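Local coordinates for protein cytochrome C2 (Rhodobacter sphaeroides, PDB 1CXC) that carries electrons in the periplasm on a covalently bound heme c, donating them to the oxidized bacteriochlorophyll in photophosphorylation, at residues A[36-41]-A[52-57]; A[65-70]-A[89-94]. All blocks are in the same frame, centred on the assembly; numbering follows the deposited sequence.

Contact 1. Residues A[36-41]-A[52-57]; sequences TGPNLY and ADFKGY. With HEC (heme c), chain B.
Phe54 and Tyr57 close on Pro38 and a heme propionate: 36-41 and 52-57, two parts of the long loop between strand 28-30 and helix 59-66 of the class I cytochrome c fold, form part of the heme pocket. Along the second segment, Asp53 comes first and acts through solvent. Its OD1 accepts from a water 2.6 Å away, and that water accepts from Asn39 N, so a side-chain carboxylate of one segment is linked through water to a backbone N-H of the other; Gln51 is a further partner of the carboxylate. Asn39 itself is fixed by an Asx turn, its OD1 taking Tyr41 N from above the carbonyl plane. Phe54 carries most of the apolar contact. With CG anti to the backbone N (chi1 -176°), its ring is laid against the proline. Pro38 CD stands 3.7 Å from the ring centroid, nearly on the normal, a CH-pi contact. On the opposite face Gly56 N lies toward the rim, and at the edge Thr36 O approaches CE1 to 3.3 Å. Gly37, across the contact, brings its CA within 3.8 Å of HEC C2D, so the backbone itself lies against the porphyrin. Tyr57, the last residue of the segment, takes the edge of Phe54 on one face, T-shaped (edge-to-face), with Phe54 CD2 over its centre. Pro38 CG touches Tyr57 CE1 obliquely at 4.0 Å. The proline thus fills the corner between both aromatic rings and the heme, while its carbonyl O accepts from ND1 of His19, the predicted axial ligand, and probably holds that imidazole in its rotation. The phenol oxygen accepts from Gln51 N and donates to the propionate, Tyr57 OH to HEC O1A 2.6 Å.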
# COMPACT_ATOMS: atom_id res chain seq x y z
N THR A 36 11.61 4.89 0.97
CA THR A 36 10.86 5.93 0.31
C THR A 36 9.40 5.91 0.72
O THR A 36 8.77 6.96 0.80
CB THR A 36 11.05 5.74 -1.20
OG1 THR A 36 12.42 6.06 -1.41
CG2 THR A 36 10.19 6.65 -2.06
N GLY A 37 8.79 4.74 0.69
CA GLY A 37 7.40 4.60 1.10
C GLY A 37 7.34 3.91 2.46
O GLY A 37 8.35 3.46 3.00
N PRO A 38 6.15 3.82 3.09
CA PRO A 38 6.02 3.26 4.44
C PRO A 38 6.20 1.76 4.50
O PRO A 38 6.01 1.04 3.51
CB PRO A 38 4.60 3.61 4.82
CG PRO A 38 3.88 4.01 3.56
CD PRO A 38 4.97 4.56 2.66
N ASN A 39 6.42 1.23 5.69
CA ASN A 39 6.50 -0.20 5.91
C ASN A 39 5.10 -0.75 5.70
O ASN A 39 4.11 -0.13 6.12
CB ASN A 39 6.93 -0.43 7.35
CG ASN A 39 7.03 -1.87 7.82
OD1 ASN A 39 6.72 -2.83 7.12
ND2 ASN A 39 7.47 -2.05 9.05
N LEU A 40 4.96 -1.76 4.83
CA LEU A 40 3.65 -2.32 4.53
C LEU A 40 3.20 -3.41 5.49
O LEU A 40 2.12 -3.97 5.34
CB LEU A 40 3.65 -2.78 3.06
CG LEU A 40 2.90 -1.95 1.99
CD1 LEU A 40 2.65 -0.51 2.39
CD2 LEU A 40 3.53 -2.06 0.63
N TYR A 41 4.07 -3.85 6.41
CA TYR A 41 3.65 -4.83 7.40
C TYR A 41 2.54 -4.21 8.24
O TYR A 41 2.64 -3.07 8.70
CB TYR A 41 4.80 -5.20 8.33
CG TYR A 41 4.38 -6.21 9.39
CD1 TYR A 41 4.27 -7.55 9.07
CD2 TYR A 41 4.00 -5.78 10.65
CE1 TYR A 41 3.75 -8.44 9.98
CE2 TYR A 41 3.47 -6.66 11.56
CZ TYR A 41 3.35 -7.98 11.21
OH TYR A 41 2.81 -8.87 12.11
N ALA A 52 3.18 4.85 12.05
CA ALA A 52 3.84 5.76 12.99
C ALA A 52 5.26 6.22 12.69
O ALA A 52 5.62 7.38 12.89
CB ALA A 52 3.84 5.14 14.38
N ASP A 53 6.05 5.43 11.98
CA ASP A 53 7.41 5.88 11.73
C ASP A 53 7.61 6.44 10.35
O ASP A 53 8.73 6.52 9.87
CB ASP A 53 8.37 4.73 11.96
CG ASP A 53 8.11 3.54 11.06
OD1 ASP A 53 7.11 3.52 10.34
OD2 ASP A 53 8.66 2.49 11.37
N PHE A 54 6.57 6.64 9.57
CA PHE A 54 6.79 7.16 8.26
C PHE A 54 6.52 8.64 8.29
O PHE A 54 5.40 9.08 8.56
CB PHE A 54 5.88 6.47 7.24
CG PHE A 54 6.14 6.91 5.82
CD1 PHE A 54 7.36 6.66 5.21
CD2 PHE A 54 5.19 7.64 5.14
CE1 PHE A 54 7.62 7.14 3.94
CE2 PHE A 54 5.46 8.13 3.87
CZ PHE A 54 6.67 7.87 3.28
N LYS A 55 7.51 9.46 8.04
CA LYS A 55 7.26 10.88 8.10
C LYS A 55 7.06 11.52 6.73
O LYS A 55 6.66 12.68 6.68
CB LYS A 55 8.41 11.57 8.84
CG LYS A 55 8.62 11.05 10.25
CD LYS A 55 7.42 11.37 11.15
CE LYS A 55 7.65 10.80 12.55
NZ LYS A 55 6.40 10.70 13.28
N GLY A 56 6.89 10.72 5.68
CA GLY A 56 6.74 11.33 4.36
C GLY A 56 5.36 11.28 3.71
O GLY A 56 5.25 11.42 2.48
N TYR A 57 4.26 11.20 4.46
CA TYR A 57 2.96 11.17 3.78
C TYR A 57 2.59 12.52 3.18
O TYR A 57 2.92 13.58 3.73
CB TYR A 57 1.84 10.77 4.73
CG TYR A 57 1.84 9.31 5.12
CD1 TYR A 57 1.57 8.32 4.19
CD2 TYR A 57 2.07 9.00 6.44
CE1 TYR A 57 1.52 7.01 4.62
CE2 TYR A 57 2.02 7.70 6.87
CZ TYR A 57 1.73 6.71 5.96
OH TYR A 57 1.56 5.45 6.42
FE HEC B . 3.72 2.65 -2.52
CHA HEC B . 2.22 4.54 -0.15
CHB HEC B . 1.51 0.12 -1.94
CHC HEC B . 5.13 0.82 -5.05
CHD HEC B . 6.15 5.03 -2.92
NA HEC B . 2.16 2.39 -1.33
C1A HEC B . 1.67 3.29 -0.41
C2A HEC B . 0.49 2.76 0.26
C3A HEC B . 0.27 1.53 -0.26
C4A HEC B . 1.33 1.30 -1.22
CMA HEC B . -0.93 0.64 0.04
CAA HEC B . -0.30 3.40 1.39
CBA HEC B . 0.13 2.81 2.73
CGA HEC B . -0.29 3.59 3.96
O1A HEC B . 0.50 3.69 4.88
O2A HEC B . -1.33 4.24 3.91
NB HEC B . 3.38 0.88 -3.33
C1B HEC B . 2.47 -0.08 -2.91
C2B HEC B . 2.60 -1.30 -3.69
C3B HEC B . 3.57 -1.10 -4.63
C4B HEC B . 4.06 0.26 -4.39
CMB HEC B . 1.78 -2.58 -3.47
CAB HEC B . 3.96 -1.99 -5.67
CBB HEC B . 3.03 -2.40 -6.74
NC HEC B . 5.27 2.90 -3.74
C1C HEC B . 5.70 2.04 -4.75
C2C HEC B . 6.92 2.53 -5.36
C3C HEC B . 7.21 3.71 -4.76
C4C HEC B . 6.19 3.92 -3.75
CMC HEC B . 7.82 1.75 -6.30
CAC HEC B . 8.30 4.53 -5.02
CBC HEC B . 8.59 5.06 -6.34
ND HEC B . 4.11 4.38 -1.70
C1D HEC B . 5.16 5.25 -1.97
C2D HEC B . 5.05 6.46 -1.19
C3D HEC B . 3.91 6.36 -0.47
C4D HEC B . 3.35 5.06 -0.76
CMD HEC B . 6.00 7.66 -1.22
CAD HEC B . 3.21 7.50 0.25
CBD HEC B . 2.03 8.02 -0.56
CGD HEC B . 1.59 9.46 -0.22
O1D HEC B . 0.83 10.03 -0.99
O2D HEC B . 1.72 9.85 0.93
O HOH W 1 7.53 3.19 7.76

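Contact 2. Residues A[65-70]-A[89-94]; sequences GAKGLA and EYTGDA
Tyr90 lays its ring along Leu69 and sets its edge against Lys67, and these three side chains carry most of the contact. The leucine comes over one face: CB lies 3.6 Å from Tyr90 CZ and CG sits above the ring. The phenol oxygen reaches past the side chain to the backbone, 3.5 Å from Leu69 CA, and also meets Gly68 C. Leu69 N is near it too, but the angle is too poor for a hydrogen bond. At the edge, close to the ring plane, Lys67 CB packs 3.9 Å from Tyr90 CE2. Farther out, the lysine passes Thr91, its CD 4.1 Å from Thr91 O, in a chain bent at chi2, chi3 and chi4. Those bends turn the ammonium back to the carbonyl O of Glu63 on its own helix, so the lysine gives this contact its methylenes and not its charge. Both segments contain the C-terminal end of a helix of the cytochrome c fold, 59-66 and 83-91, and the turn after it, and in each the chain leaves helical angles at a glycine with positive phi. Gly68 (phi 116°) terminates the first with a Schellman motif, Gly68 N bonding to Gly65 O at 2.9 Å, and the turn delivers Leu69 to the tyrosine. Tyr90 is the last but one residue of helix 83-91, and a chi1 of -166° extends its ring away from the helix backbone, toward the other segment. In the next shell, Ala64 touches both Leu69 and Tyr90, Glu63 meets Thr91, and a backbone hydrogen bond ties Leu69 to Ala48.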
# COMPACT_ATOMS: atom_id res chain seq x y z
N GLY A 65 -7.24 9.27 4.88
CA GLY A 65 -7.32 8.51 6.11
C GLY A 65 -8.28 9.21 7.08
O GLY A 65 -8.97 8.53 7.85
N ALA A 66 -8.14 10.54 7.25
CA ALA A 66 -9.07 11.27 8.14
C ALA A 66 -10.52 11.05 7.72
O ALA A 66 -11.41 11.01 8.56
CB ALA A 66 -8.84 12.77 8.08
N LYS A 67 -10.77 10.96 6.42
CA LYS A 67 -12.09 10.70 5.91
C LYS A 67 -12.55 9.33 6.36
O LYS A 67 -13.61 8.88 5.94
CB LYS A 67 -12.08 10.71 4.39
CG LYS A 67 -12.86 11.85 3.76
CD LYS A 67 -11.93 12.86 3.10
CE LYS A 67 -12.11 14.24 3.70
NZ LYS A 67 -11.15 14.50 4.77
N GLY A 68 -11.62 8.46 6.71
CA GLY A 68 -12.01 7.14 7.15
C GLY A 68 -11.53 6.02 6.23
O GLY A 68 -11.79 4.86 6.54
N LEU A 69 -10.59 6.27 5.32
CA LEU A 69 -10.12 5.20 4.45
C LEU A 69 -9.17 4.21 5.13
O LEU A 69 -8.27 4.62 5.87
CB LEU A 69 -9.40 5.76 3.25
CG LEU A 69 -8.53 4.77 2.46
CD1 LEU A 69 -9.40 3.72 1.80
CD2 LEU A 69 -7.67 5.50 1.43
N ALA A 70 -9.57 2.96 5.23
CA ALA A 70 -8.73 1.91 5.80
C ALA A 70 -8.48 0.93 4.65
O ALA A 70 -9.40 0.57 3.92
CB ALA A 70 -9.51 1.22 6.90
N GLU A 89 -10.44 11.19 -6.29
CA GLU A 89 -11.83 10.80 -6.22
C GLU A 89 -12.27 10.57 -4.80
O GLU A 89 -13.43 10.79 -4.47
CB GLU A 89 -12.07 9.54 -7.03
CG GLU A 89 -11.73 9.72 -8.51
CD GLU A 89 -11.82 8.45 -9.36
N TYR A 90 -11.50 9.78 -4.07
CA TYR A 90 -11.84 9.47 -2.71
C TYR A 90 -12.02 10.72 -1.86
O TYR A 90 -12.81 10.73 -0.93
CB TYR A 90 -10.74 8.61 -2.10
CG TYR A 90 -11.19 7.97 -0.81
CD1 TYR A 90 -11.91 6.78 -0.84
CD2 TYR A 90 -11.02 8.63 0.38
CE1 TYR A 90 -12.47 6.29 0.32
CE2 TYR A 90 -11.58 8.14 1.54
CZ TYR A 90 -12.30 6.98 1.49
OH TYR A 90 -12.81 6.45 2.65
N THR A 91 -10.95 11.49 -1.81
CA THR A 91 -10.88 12.71 -1.04
C THR A 91 -11.93 13.75 -1.46
O THR A 91 -12.42 14.53 -0.64
CB THR A 91 -9.45 13.16 -1.29
OG1 THR A 91 -8.78 13.15 -0.05
CG2 THR A 91 -9.35 14.47 -2.02
N GLY A 92 -12.44 13.68 -2.69
CA GLY A 92 -13.41 14.68 -3.13
C GLY A 92 -12.75 16.03 -3.39
O GLY A 92 -13.40 16.97 -3.84
N ASP A 93 -11.43 16.06 -3.46
CA ASP A 93 -10.72 17.29 -3.73
C ASP A 93 -9.90 17.06 -4.99
O ASP A 93 -8.87 16.42 -4.95
CB ASP A 93 -9.82 17.59 -2.56
CG ASP A 93 -8.75 18.62 -2.84
OD1 ASP A 93 -8.88 19.36 -3.81
OD2 ASP A 93 -8.02 18.93 -1.90
N ALA A 94 -10.18 17.79 -6.06
CA ALA A 94 -9.47 17.55 -7.30
C ALA A 94 -8.02 17.93 -7.28
O ALA A 94 -7.34 17.77 -8.28
CB ALA A 94 -10.13 18.32 -8.42

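In the fold
Contact 1 is mostly buried and lies beside the heme, joining two parts of the long loop between strand 28-30 and helix 59-66; contact 2 is only partly buried, farther from the centre of the chain, and joins two helix ends. They follow one another in sequence, their centres about 18 Å apart and their nearest atoms about 9 Å, and helix 59-66 spans the gap: it starts just after 52-57 and runs into 65-70. An aromatic side chain meets an aliphatic one in both. Contact 1 adds water and a propionate to this, whereas contact 2 relies on apolar surface and lysine methylenes, with the Leu69 side chain about 7 Å from the heme.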